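Local atomic coordinates of time interval measuring enzyme TIME (Bombyx mori, PDB entry 2E46), a protein that binds copper and zinc and, as a member of the Cu-Zn superoxide dismutase family, probably converts superoxide to hydrogen peroxide and oxygen. Residues Y48-H53 and G87-V92; V34-G39 and S100-V105. All coordinates share one frame; numbering follows the deposited sequence.

Interaction 1: Y48-H53 and G87-V92. With CU (copper (II) ion), chain B; ZN (zinc ion), chain C.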
loop_
_atom_site.group_PDB
_atom_site.type_symbol
_atom_site.label_atom_id
_atom_site.label_comp_id
_atom_site.label_asym_id
_atom_site.label_seq_id
_atom_site.Cartn_x
_atom_site.Cartn_y
_atom_site.Cartn_z
ATOM N N TYR A 48 -12.837 18.724 3.908
ATOM C CA TYR A 48 -11.383 18.520 3.477
ATOM C C TYR A 48 -11.109 17.728 2.112
ATOM O O TYR A 48 -11.841 16.757 1.749
ATOM C CB TYR A 48 -10.614 17.862 4.594
ATOM C CG TYR A 48 -10.964 18.461 5.919
ATOM C CD1 TYR A 48 -12.273 18.331 6.454
ATOM C CD2 TYR A 48 -10.007 19.171 6.676
ATOM C CE1 TYR A 48 -12.603 18.879 7.718
ATOM C CE2 TYR A 48 -10.350 19.759 7.965
ATOM C CZ TYR A 48 -11.649 19.588 8.464
ATOM O OH TYR A 48 -11.995 20.121 9.682
ATOM N N GLY A 49 -10.090 18.204 1.379
ATOM C CA GLY A 49 -9.616 17.640 0.073
ATOM C C GLY A 49 -9.237 16.190 0.288
ATOM O O GLY A 49 -8.566 15.862 1.277
ATOM N N PHE A 50 -9.769 15.319 -0.571
ATOM C CA PHE A 50 -9.599 13.882 -0.453
ATOM C C PHE A 50 -9.182 13.354 -1.789
ATOM O O PHE A 50 -9.945 13.447 -2.755
ATOM C CB PHE A 50 -10.897 13.275 -0.102
ATOM C CG PHE A 50 -10.827 11.837 0.188
ATOM C CD1 PHE A 50 -11.532 10.938 -0.609
ATOM C CD2 PHE A 50 -10.156 11.369 1.278
ATOM C CE1 PHE A 50 -11.542 9.633 -0.352
ATOM C CE2 PHE A 50 -10.182 10.039 1.534
ATOM C CZ PHE A 50 -10.889 9.161 0.684
ATOM N N HIS A 51 -7.937 12.880 -1.906
ATOM C CA HIS A 51 -7.503 12.463 -3.265
ATOM C C HIS A 51 -6.693 11.205 -3.362
ATOM O O HIS A 51 -6.018 10.821 -2.412
ATOM C CB HIS A 51 -6.680 13.450 -4.078
ATOM C CG HIS A 51 -6.831 14.886 -3.749
ATOM N ND1 HIS A 51 -5.857 15.508 -3.019
ATOM C CD2 HIS A 51 -7.717 15.853 -4.118
ATOM C CE1 HIS A 51 -6.105 16.790 -2.934
ATOM N NE2 HIS A 51 -7.264 17.022 -3.555
ATOM N N VAL A 52 -6.661 10.632 -4.565
ATOM C CA VAL A 52 -5.571 9.646 -4.753
ATOM C C VAL A 52 -4.326 10.293 -5.398
ATOM O O VAL A 52 -4.405 10.931 -6.435
ATOM C CB VAL A 52 -6.040 8.158 -5.194
ATOM C CG1 VAL A 52 -7.367 8.112 -5.591
ATOM C CG2 VAL A 52 -5.066 7.410 -6.140
ATOM N N HIS A 53 -3.254 10.246 -4.662
ATOM C CA HIS A 53 -1.952 10.657 -5.116
ATOM C C HIS A 53 -1.170 9.468 -5.839
ATOM O O HIS A 53 -1.486 8.313 -5.657
ATOM C CB HIS A 53 -1.189 11.300 -3.968
ATOM C CG HIS A 53 -1.725 12.690 -3.586
ATOM N ND1 HIS A 53 -0.927 13.828 -3.580
ATOM C CD2 HIS A 53 -2.983 13.134 -3.297
ATOM C CE1 HIS A 53 -1.647 14.889 -3.266
ATOM N NE2 HIS A 53 -2.896 14.495 -3.046
ATOM N N GLY A 87 -7.494 10.836 -9.802
ATOM C CA GLY A 87 -7.368 10.838 -8.323
ATOM C C GLY A 87 -8.221 11.887 -7.582
ATOM O O GLY A 87 -8.185 11.994 -6.361
ATOM N N ASP A 88 -9.016 12.631 -8.338
ATOM C CA ASP A 88 -9.710 13.840 -7.885
ATOM C C ASP A 88 -11.111 13.377 -7.405
ATOM O O ASP A 88 -12.119 13.520 -8.054
ATOM C CB ASP A 88 -9.620 14.747 -9.184
ATOM C CG ASP A 88 -8.486 15.849 -9.064
ATOM O OD1 ASP A 88 -7.776 15.768 -8.010
ATOM O OD2 ASP A 88 -8.442 16.759 -9.926
ATOM N N LEU A 89 -11.135 12.807 -6.231
ATOM C CA LEU A 89 -12.336 12.439 -5.546
ATOM C C LEU A 89 -12.982 13.544 -4.643
ATOM O O LEU A 89 -13.812 13.176 -3.807
ATOM C CB LEU A 89 -12.064 11.184 -4.692
ATOM C CG LEU A 89 -11.575 9.971 -5.523
ATOM C CD1 LEU A 89 -11.294 8.825 -4.618
ATOM C CD2 LEU A 89 -12.678 9.554 -6.508
ATOM N N GLY A 90 -12.632 14.850 -4.831
ATOM C CA GLY A 90 -13.314 16.048 -4.193
ATOM C C GLY A 90 -13.069 16.245 -2.677
ATOM O O GLY A 90 -11.902 16.181 -2.219
ATOM N N ASN A 91 -14.156 16.404 -1.893
ATOM C CA ASN A 91 -14.037 16.690 -0.422
ATOM C C ASN A 91 -14.767 15.690 0.409
ATOM O O ASN A 91 -15.881 15.266 0.038
ATOM C CB ASN A 91 -14.576 18.093 -0.032
ATOM C CG ASN A 91 -13.723 19.255 -0.596
ATOM O OD1 ASN A 91 -14.147 19.981 -1.512
ATOM N ND2 ASN A 91 -12.524 19.431 -0.054
ATOM N N VAL A 92 -14.140 15.290 1.510
ATOM C CA VAL A 92 -14.870 14.729 2.591
ATOM C C VAL A 92 -15.456 15.776 3.623
ATOM O O VAL A 92 -15.002 16.906 3.694
ATOM C CB VAL A 92 -14.115 13.556 3.258
ATOM C CG1 VAL A 92 -13.829 12.501 2.197
ATOM C CG2 VAL A 92 -12.866 14.034 3.994
HETATM CU CU CU B . -4.053 16.188 -2.814
HETATM ZN ZN ZN C . -6.184 16.888 -8.764
#
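Tyr48 and Val92 form an antiparallel hydrogen-bonded pair: Tyr48 N meets Val92 O at 2.8 Å, and Val92 N returns to Tyr48 O. The short strand axes come within 4.3 Å, their directions 148° apart. Past the non-hydrogen-bonded pair Gly49 and Asn91, Phe50 N reaches Gly90 O at 2.8 Å. There the second strand turns irregular: Gly90 has positive phi, and an inverse gamma turn is centred on Asp88. Val52 N nevertheless meets Gly87 O at 2.7 Å.

Phe50 carries the apolar side. With CG anti to the backbone N (chi1 -174°), its ring offers one face to Val92 CG1, 4.0 Å from the centroid and displaced from the ring centre. Leu89 CB approaches the same ring obliquely, at CD1, and Leu89 CD1 reaches on to Val52 CG1 at 4.1 Å.

The metal ligands His51 and Asp88 share the sheet face of Gly49 and Asn91, opposite Tyr48 and Val92. They run side by side with ring and carboxylate planes 48° apart, each turned to a different metal: His51 ND1 binds copper at 1.9 Å, while Asp88 grips zinc through both oxygens, OD1 at 2.1 Å and OD2 more loosely. His53 NE2 also binds copper. Beyond the segments, His51 NE2 is hydrogen-bonded to Asp129, His53 ND1 to Gly66 O and Asp88 OD2 to Gly77 N, bonds that help fix these groups. His68 ligates both metals; His125 completes the copper site, and His76 and His85 the zinc site. This is the bimetallic, histidine-bridged centre of Cu-Zn superoxide dismutases, on the outer wall of their Greek-key beta-barrel.

Interaction 2: V34-G39 and S100-V105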
loop_
_atom_site.group_PDB
_atom_site.type_symbol
_atom_site.label_atom_id
_atom_site.label_comp_id
_atom_site.label_asym_id
_atom_site.label_seq_id
_atom_site.Cartn_x
_atom_site.Cartn_y
_atom_site.Cartn_z
ATOM N N VAL A 34 -16.364 2.179 -9.248
ATOM C CA VAL A 34 -15.885 1.835 -7.863
ATOM C C VAL A 34 -16.619 2.548 -6.703
ATOM O O VAL A 34 -16.917 3.736 -6.816
ATOM C CB VAL A 34 -14.277 1.628 -7.734
ATOM C CG1 VAL A 34 -13.487 1.513 -9.072
ATOM C CG2 VAL A 34 -13.637 2.303 -6.644
ATOM N N HIS A 35 -16.932 1.762 -5.661
ATOM C CA HIS A 35 -17.826 2.149 -4.612
ATOM C C HIS A 35 -16.880 2.457 -3.491
ATOM O O HIS A 35 -16.120 1.559 -3.070
ATOM C CB HIS A 35 -18.765 0.978 -4.221
ATOM C CG HIS A 35 -19.855 1.352 -3.234
ATOM N ND1 HIS A 35 -20.495 0.422 -2.443
ATOM C CD2 HIS A 35 -20.372 2.545 -2.878
ATOM C CE1 HIS A 35 -21.402 1.018 -1.685
ATOM N NE2 HIS A 35 -21.301 2.312 -1.886
ATOM N N VAL A 36 -16.801 3.723 -3.087
ATOM C CA VAL A 36 -15.774 4.104 -2.055
ATOM C C VAL A 36 -16.536 4.387 -0.733
ATOM O O VAL A 36 -17.447 5.227 -0.702
ATOM C CB VAL A 36 -15.119 5.436 -2.515
ATOM C CG1 VAL A 36 -14.169 5.998 -1.483
ATOM C CG2 VAL A 36 -14.435 5.328 -3.957
ATOM N N GLN A 37 -16.188 3.720 0.326
ATOM C CA GLN A 37 -16.979 3.756 1.549
ATOM C C GLN A 37 -16.011 3.719 2.717
ATOM O O GLN A 37 -15.141 2.837 2.785
ATOM C CB GLN A 37 -17.817 2.483 1.731
ATOM C CG GLN A 37 -18.836 2.212 0.669
ATOM C CD GLN A 37 -19.655 1.026 1.037
ATOM O OE1 GLN A 37 -19.303 -0.072 0.653
ATOM N NE2 GLN A 37 -20.737 1.232 1.843
ATOM N N GLY A 38 -16.147 4.631 3.645
ATOM C CA GLY A 38 -15.490 4.396 4.905
ATOM C C GLY A 38 -15.945 5.361 5.978
ATOM O O GLY A 38 -17.002 6.029 5.889
ATOM N N GLY A 39 -15.147 5.477 7.015
ATOM C CA GLY A 39 -15.414 6.555 7.920
ATOM C C GLY A 39 -14.172 6.872 8.646
ATOM O O GLY A 39 -13.424 5.948 9.071
ATOM N N SER A 100 -16.378 11.764 9.649
ATOM C CA SER A 100 -16.690 11.647 8.219
ATOM C C SER A 100 -17.263 10.271 7.793
ATOM O O SER A 100 -16.600 9.219 7.907
ATOM C CB SER A 100 -15.489 11.932 7.347
ATOM O OG SER A 100 -15.846 12.686 6.182
ATOM N N ARG A 101 -18.503 10.317 7.265
ATOM C CA ARG A 101 -19.003 9.239 6.499
ATOM C C ARG A 101 -18.552 9.443 5.058
ATOM O O ARG A 101 -18.884 10.470 4.372
ATOM C CB ARG A 101 -20.540 9.076 6.544
ATOM C CG ARG A 101 -20.860 7.639 6.059
ATOM C CD ARG A 101 -22.081 7.561 5.175
ATOM N NE ARG A 101 -22.499 6.164 4.947
ATOM C CZ ARG A 101 -23.566 5.846 4.222
ATOM N NH1 ARG A 101 -24.296 6.812 3.690
ATOM N NH2 ARG A 101 -23.919 4.567 4.052
ATOM N N ILE A 102 -17.827 8.434 4.575
ATOM C CA ILE A 102 -17.537 8.404 3.160
ATOM C C ILE A 102 -18.390 7.381 2.504
ATOM O O ILE A 102 -18.433 6.173 2.900
ATOM C CB ILE A 102 -16.076 8.194 2.929
ATOM C CG1 ILE A 102 -15.381 9.376 3.552
ATOM C CG2 ILE A 102 -15.726 8.189 1.416
ATOM C CD1 ILE A 102 -13.917 9.127 3.745
ATOM N N ASP A 103 -19.070 7.850 1.461
ATOM C CA ASP A 103 -19.975 6.941 0.750
ATOM C C ASP A 103 -20.309 7.423 -0.614
ATOM O O ASP A 103 -21.335 8.172 -0.784
ATOM C CB ASP A 103 -21.349 6.766 1.447
ATOM C CG ASP A 103 -22.189 5.718 0.744
ATOM O OD1 ASP A 103 -21.675 4.987 -0.115
ATOM O OD2 ASP A 103 -23.386 5.574 1.054
ATOM N N LEU A 104 -19.501 6.990 -1.565
ATOM C CA LEU A 104 -19.705 7.468 -2.968
ATOM C C LEU A 104 -19.295 6.440 -4.049
ATOM O O LEU A 104 -18.792 5.419 -3.788
ATOM C CB LEU A 104 -19.023 8.806 -3.250
ATOM C CG LEU A 104 -17.493 8.813 -3.099
ATOM C CD1 LEU A 104 -16.856 8.456 -4.451
ATOM C CD2 LEU A 104 -16.968 10.104 -2.514
ATOM N N VAL A 105 -19.600 6.764 -5.284
ATOM C CA VAL A 105 -19.259 5.931 -6.366
ATOM C C VAL A 105 -18.589 6.805 -7.388
ATOM O O VAL A 105 -19.084 7.881 -7.750
ATOM C CB VAL A 105 -20.401 4.901 -6.889
ATOM C CG1 VAL A 105 -21.614 4.697 -5.985
ATOM C CG2 VAL A 105 -20.750 5.102 -8.287
#
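His35 and Asp103 meet across two antiparallel strands. CG of His35 stands anti to its backbone N (chi1 -173°), and this swings the ring toward the neighbouring strand; CG of Asp103 is likewise anti to its own backbone N. His35 NE2 donates to Asp103 OD1 at 3.2 Å, with an N-H...O angle of 145°. The acceptor is tilted out of the imidazole plane, and ring and carboxylate planes are 52° apart. Gln37 CG lies over one face of the ring, displaced from its centre. The other carboxylate oxygen, Asp103 OD2, is 3.1 Å from Arg101 NH1, a salt bridge held by charge alone, since the oxygen stands off the guanidinium plane, where none of the N-H bonds is directed.

On the opposite face of the sheet the contact is apolar. Val36 CG1 meets Ile102 CG2 at 4.0 Å, the two side chains crossing at a slant, whereas Val36 and Leu104 lie alongside, with Leu104 CD1 4.0 Å from Val36 CB. Ile24 and Phe26 of strand 21-29 and Ile109 extend the packing around Val36. Between the two faces, paired backbone bonds join Val36 with Leu104 and Gly38 with Ile102; the straightest, Leu104 N to Val36 O, measures 2.8 Å.

A leucine in place of His35 would probably leave Asp103 OD1 without its cross-strand donor. The chemistry thus divides by face: hydrophobic contacts on the Val36 side, and on the His35 side a partly exposed carboxylate between imidazole and guanidinium. The carboxylate may favour protonation of His35, an effect Arg101 would probably temper.

Overall arrangement
Interactions 1 and 2 have centres 12 Å apart and belong to one antiparallel sheet, in which strands 88-94 and 99-106 are the outermost. Along the chain, 34-39 comes first, then 48-53, 87-92 and 100-105, so the 48-53/87-92 pairing falls wholly between the partners of interaction 2. Strand 33-41 is followed directly by 46-53, and 88-94 by 99-106. The two outermost strands also meet through side chains: Val92 CB lies 3.5 Å from Ser100 OG, and Val92 CG1 3.7 Å from Ile102 CD1. This packing is consistent with the two strands closing the barrel. Both interactions form barrel wall; interaction 1 also holds metal ligands, while the Ile102 side chain is about 14 Å from the copper ion.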